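Type II secretion system protein L (Pseudomonas aeruginosa, PDB 6GHU) forms part of the inner-membrane platform of the type II secretion system, recruiting XcpZ and linking the cytoplasmic energy-providing XcpR to the rest of the machinery. Local coordinates at residues A[37-41]-A[42-46]; A[50-54]-A[55-59]. All blocks are in the same frame, centred on the assembly; numbering follows the deposited sequence. Where two conformers were deposited one is given.

Contact 1: A[37-41]-A[42-46]; sequences VRAPG and FDVLE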
loop_
_atom_site.group_PDB
_atom_site.type_symbol
_atom_site.label_atom_id
_atom_site.label_comp_id
_atom_site.label_asym_id
_atom_site.label_seq_id
_atom_site.Cartn_x
_atom_site.Cartn_y
_atom_site.Cartn_z
ATOM N N VAL A 37 11.647 3.091 -4.281
ATOM C CA VAL A 37 12.434 2.235 -3.405
ATOM C C VAL A 37 13.893 2.664 -3.448
ATOM O O VAL A 37 14.365 3.286 -4.403
ATOM C CB VAL A 37 12.304 0.740 -3.776
ATOM C CG1 VAL A 37 10.859 0.281 -3.664
ATOM C CG2 VAL A 37 12.840 0.474 -5.182
ATOM N N ARG A 38 14.607 2.322 -2.382
ATOM C CA ARG A 38 16.055 2.429 -2.340
ATOM C C ARG A 38 16.624 1.100 -1.865
ATOM O O ARG A 38 15.976 0.359 -1.122
ATOM C CB ARG A 38 16.519 3.573 -1.419
ATOM C CG ARG A 38 16.269 4.953 -1.998
ATOM C CD ARG A 38 17.072 6.022 -1.271
ATOM N NE ARG A 38 17.281 7.211 -2.101
ATOM C CZ ARG A 38 16.461 8.260 -2.155
ATOM N NH1 ARG A 38 15.353 8.294 -1.424
ATOM N NH2 ARG A 38 16.753 9.285 -2.947
ATOM N N ALA A 39 17.839 0.799 -2.312
ATOM C CA ALA A 39 18.521 -0.427 -1.930
ATOM C C ALA A 39 20.018 -0.171 -1.996
ATOM O O ALA A 39 20.458 0.801 -2.619
ATOM C CB ALA A 39 18.124 -1.595 -2.845
ATOM N N PRO A 40 20.829 -1.015 -1.354
ATOM C CA PRO A 40 22.281 -0.785 -1.414
ATOM C C PRO A 40 22.847 -0.839 -2.823
ATOM O O PRO A 40 23.858 -0.185 -3.094
ATOM C CB PRO A 40 22.858 -1.898 -0.524
ATOM C CG PRO A 40 21.749 -2.868 -0.301
ATOM C CD PRO A 40 20.478 -2.094 -0.416
ATOM N N GLY A 41 22.233 -1.594 -3.730
ATOM C CA GLY A 41 22.801 -1.748 -5.057
ATOM C C GLY A 41 21.780 -2.277 -6.036
ATOM O O GLY A 41 20.696 -2.730 -5.663
ATOM N N PHE A 42 22.158 -2.226 -7.315
ATOM C CA PHE A 42 21.239 -2.608 -8.379
ATOM C C PHE A 42 20.870 -4.085 -8.300
ATOM O O PHE A 42 19.744 -4.460 -8.648
ATOM C CB PHE A 42 21.858 -2.281 -9.746
ATOM C CG PHE A 42 22.285 -0.845 -9.892
ATOM C CD1 PHE A 42 23.631 -0.509 -9.922
ATOM C CD2 PHE A 42 21.349 0.168 -9.983
ATOM C CE1 PHE A 42 24.030 0.808 -10.052
ATOM C CE2 PHE A 42 21.743 1.495 -10.110
ATOM C CZ PHE A 42 23.082 1.813 -10.147
ATOM N N ASP A 43 21.796 -4.935 -7.843
ATOM C CA ASP A 43 21.509 -6.365 -7.752
ATOM C C ASP A 43 20.349 -6.639 -6.806
ATOM O O ASP A 43 19.606 -7.611 -6.994
ATOM C CB ASP A 43 22.753 -7.122 -7.286
ATOM C CG ASP A 43 23.210 -6.700 -5.899
ATOM O OD1 ASP A 43 23.414 -5.488 -5.675
ATOM O OD2 ASP A 43 23.360 -7.580 -5.028
ATOM N N VAL A 44 20.189 -5.807 -5.779
ATOM C CA VAL A 44 19.089 -5.977 -4.839
ATOM C C VAL A 44 17.767 -5.585 -5.490
ATOM O O VAL A 44 16.735 -6.224 -5.261
ATOM C CB VAL A 44 19.363 -5.166 -3.559
ATOM C CG1 VAL A 44 18.209 -5.310 -2.565
ATOM C CG2 VAL A 44 20.674 -5.608 -2.924
ATOM N N LEU A 45 17.774 -4.529 -6.310
ATOM C CA LEU A 45 16.556 -4.138 -7.009
ATOM C C LEU A 45 16.158 -5.188 -8.034
ATOM O O LEU A 45 14.968 -5.482 -8.203
ATOM C CB LEU A 45 16.741 -2.781 -7.689
ATOM C CG LEU A 45 16.952 -1.557 -6.801
ATOM C CD1 LEU A 45 17.226 -0.338 -7.663
ATOM C CD2 LEU A 45 15.749 -1.323 -5.917
ATOM N N GLU A 46 17.143 -5.761 -8.733
ATOM C CA GLU A 46 16.858 -6.796 -9.721
ATOM C C GLU A 46 16.353 -8.061 -9.049
ATOM O O GLU A 46 15.439 -8.719 -9.559
ATOM C CB GLU A 46 18.112 -7.089 -10.549
ATOM C CG GLU A 46 18.062 -8.379 -11.375
ATOM C CD GLU A 46 16.848 -8.475 -12.289
ATOM O OE1 GLU A 46 16.413 -9.612 -12.572
ATOM O OE2 GLU A 46 16.331 -7.426 -12.731
#

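Contact 2: A[50-54]-A[55-59]; sequences SRLSE and SGLAV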
loop_
_atom_site.group_PDB
_atom_site.type_symbol
_atom_site.label_atom_id
_atom_site.label_comp_id
_atom_site.label_asym_id
_atom_site.label_seq_id
_atom_site.Cartn_x
_atom_site.Cartn_y
_atom_site.Cartn_z
ATOM N N SER A 50 12.691 -9.767 -9.567
ATOM C CA SER A 50 12.561 -11.186 -9.875
ATOM C C SER A 50 11.656 -11.890 -8.873
ATOM O O SER A 50 10.833 -12.727 -9.256
ATOM C CB SER A 50 13.946 -11.840 -9.891
ATOM O OG SER A 50 13.869 -13.181 -10.333
ATOM N N ARG A 51 11.785 -11.554 -7.588
ATOM C CA ARG A 51 10.954 -12.183 -6.565
ATOM C C ARG A 51 9.487 -11.787 -6.713
ATOM O O ARG A 51 8.591 -12.619 -6.528
ATOM C CB ARG A 51 11.457 -11.803 -5.173
ATOM C CG ARG A 51 12.844 -12.323 -4.825
ATOM C CD ARG A 51 12.929 -13.821 -4.945
ATOM N NE ARG A 51 14.171 -14.350 -4.377
ATOM C CZ ARG A 51 15.315 -14.483 -5.044
ATOM N NH1 ARG A 51 15.402 -14.120 -6.318
ATOM N NH2 ARG A 51 16.380 -14.982 -4.429
ATOM N N LEU A 52 9.221 -10.515 -7.014
ATOM C CA LEU A 52 7.843 -10.079 -7.215
ATOM C C LEU A 52 7.221 -10.789 -8.407
ATOM O O LEU A 52 6.071 -11.238 -8.346
ATOM C CB LEU A 52 7.795 -8.568 -7.415
ATOM C CG LEU A 52 8.156 -7.739 -6.185
ATOM C CD1 LEU A 52 8.442 -6.316 -6.591
ATOM C CD2 LEU A 52 7.027 -7.798 -5.161
ATOM N N SER A 53 7.974 -10.899 -9.501
ATOM C CA SER A 53 7.483 -11.598 -10.682
ATOM C C SER A 53 7.283 -13.078 -10.394
ATOM O O SER A 53 6.266 -13.660 -10.782
ATOM C CB SER A 53 8.461 -11.394 -11.840
ATOM O OG SER A 53 8.091 -12.166 -12.968
ATOM N N GLU A 54 8.250 -13.701 -9.710
ATOM C CA GLU A 54 8.139 -15.106 -9.328
ATOM C C GLU A 54 6.887 -15.360 -8.497
ATOM O O GLU A 54 6.278 -16.432 -8.586
ATOM C CB GLU A 54 9.395 -15.518 -8.553
ATOM C CG GLU A 54 9.221 -16.686 -7.589
ATOM C CD GLU A 54 10.451 -16.919 -6.735
ATOM O OE1 GLU A 54 10.314 -16.918 -5.487
ATOM O OE2 GLU A 54 11.553 -17.085 -7.311
ATOM N N SER A 55 6.508 -14.399 -7.658
ATOM C CA SER A 55 5.322 -14.583 -6.829
ATOM C C SER A 55 4.031 -14.454 -7.619
ATOM O O SER A 55 2.957 -14.653 -7.042
ATOM C CB SER A 55 5.310 -13.570 -5.688
ATOM O OG SER A 55 4.947 -12.287 -6.169
ATOM N N GLY A 56 4.100 -14.114 -8.903
ATOM C CA GLY A 56 2.921 -13.984 -9.728
ATOM C C GLY A 56 2.481 -12.562 -10.005
ATOM O O GLY A 56 1.445 -12.370 -10.653
ATOM N N LEU A 57 3.230 -11.565 -9.543
ATOM C CA LEU A 57 2.866 -10.171 -9.749
ATOM C C LEU A 57 3.456 -9.649 -11.049
ATOM O O LEU A 57 4.588 -9.982 -11.416
ATOM C CB LEU A 57 3.356 -9.307 -8.587
ATOM C CG LEU A 57 2.801 -9.648 -7.206
ATOM C CD1 LEU A 57 3.472 -8.783 -6.159
ATOM C CD2 LEU A 57 1.297 -9.456 -7.177
ATOM N N ALA A 58 2.669 -8.840 -11.750
ATOM C CA ALA A 58 3.198 -8.053 -12.852
ATOM C C ALA A 58 4.005 -6.901 -12.278
ATOM O O ALA A 58 3.527 -6.167 -11.409
ATOM C CB ALA A 58 2.067 -7.528 -13.731
ATOM N N VAL A 59 5.234 -6.754 -12.747
ATOM C CA VAL A 59 6.176 -5.823 -12.147
ATOM C C VAL A 59 7.011 -5.194 -13.249
ATOM O O VAL A 59 7.397 -5.858 -14.216
ATOM C CB VAL A 59 7.072 -6.525 -11.104
ATOM C CG1 VAL A 59 7.919 -7.607 -11.762
ATOM C CG2 VAL A 59 7.956 -5.514 -10.391
#

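Contact 1: A[37-41]-A[42-46]
The methyl of A39 sits against V44 and L45 where strand 32-39 turns into helix 42-54. This is the strand-to-helix turn of a ferredoxin-like fold, with the helix packed over one face of an antiparallel sheet. The two short axes make an angle of 128°, so the helix sets off obliquely back across the strand. V37 and A39 both direct their side chains at the first helical turn. A39 CB is the small bump. A39 CB fits between the two helical side chains, 3.7 Å from V44 CG1 and 3.9 Å from L45 CD2. V44 is forked over this turn. Its CG1 lies anti to the backbone N (chi1 179°) and meets A39, while V44 CG2 meets the ring of P40 at P40 CG, 3.9 Å away. These two side chains cross at about a right angle. L45 reaches across toward the strand with CD2, and its side chain and that of V37 slide past each other in opposite directions. Beyond the turn, V44 packs on V19 in the loop before strand 20-27, while L45 reaches L61 and V71 of the sheet. G41 occupies the N-cap position. G41 O takes V44 N at 3.1 Å, from above the carbonyl plane, and L45 N more weakly at 3.5 Å. The tightest apolar touch is V37 CG2 on L45 CD2, at 3.5 Å.

Contact 2: A[50-54]-A[55-59]
S55 holds OG between its backbone N and carbonyl carbon (chi1 76°), which turns the hydroxyl back onto L52 O. L57 has CG anti to its carbonyl carbon (chi1 -61°), and L57 CD1 reaches L52 CD2 at 3.8 Å. Both residues belong to the Schellman motif that ends helix 42-54. G56 takes the positive phi of 103° at which the chain leaves the helix. L52 O is gripped by two donors from opposite faces of its carbonyl plane. S55 OG donates to L52 O at 2.7 Å and L57 N to the same L52 O at 3.1 Å. G56 N closes the turn on S53 O at 2.9 Å, and S55 N keeps a helical bond to R51 O at 3.0 Å. S53 CA also points its hydrogen almost straight at L57 O. Further on, V59 lays its two methyls against the neighbouring residues L52 and S53. V59 CG2 meets L52 CD1 at 3.9 Å, and V59 CG1 meets S53 CB at 3.8 Å. The S55 hydroxyl has a second partner in Q8 of helix 3-14, where V12 also packs on L52. On the sheet, L52 and V59 pack on L75 of strand 70-77, and L52 and L57 on I77, so the helix end lies beside helix 3-14 and over strand 70-77.

From the N terminus the chain runs through helix 3-14 and strand 20-27 before strand 32-39 leads into contact 1. There a tight turn closes and helix 42-54 begins. The helix then carries the chain to contact 2, where it stops and turns toward strand 59-67. The contacts are in series: contact 1 is complete before contact 2 opens, so they neither nest nor cross. Their centres lie about 16 Å apart, and the helix is the element they share. Together they mark the two ends of the helix in the beta-alpha-beta unit 32-39, 42-54, 59-67. Both ends of the helix pack on strand 70-77, which lies between strands 32-39 and 59-67 in the sheet.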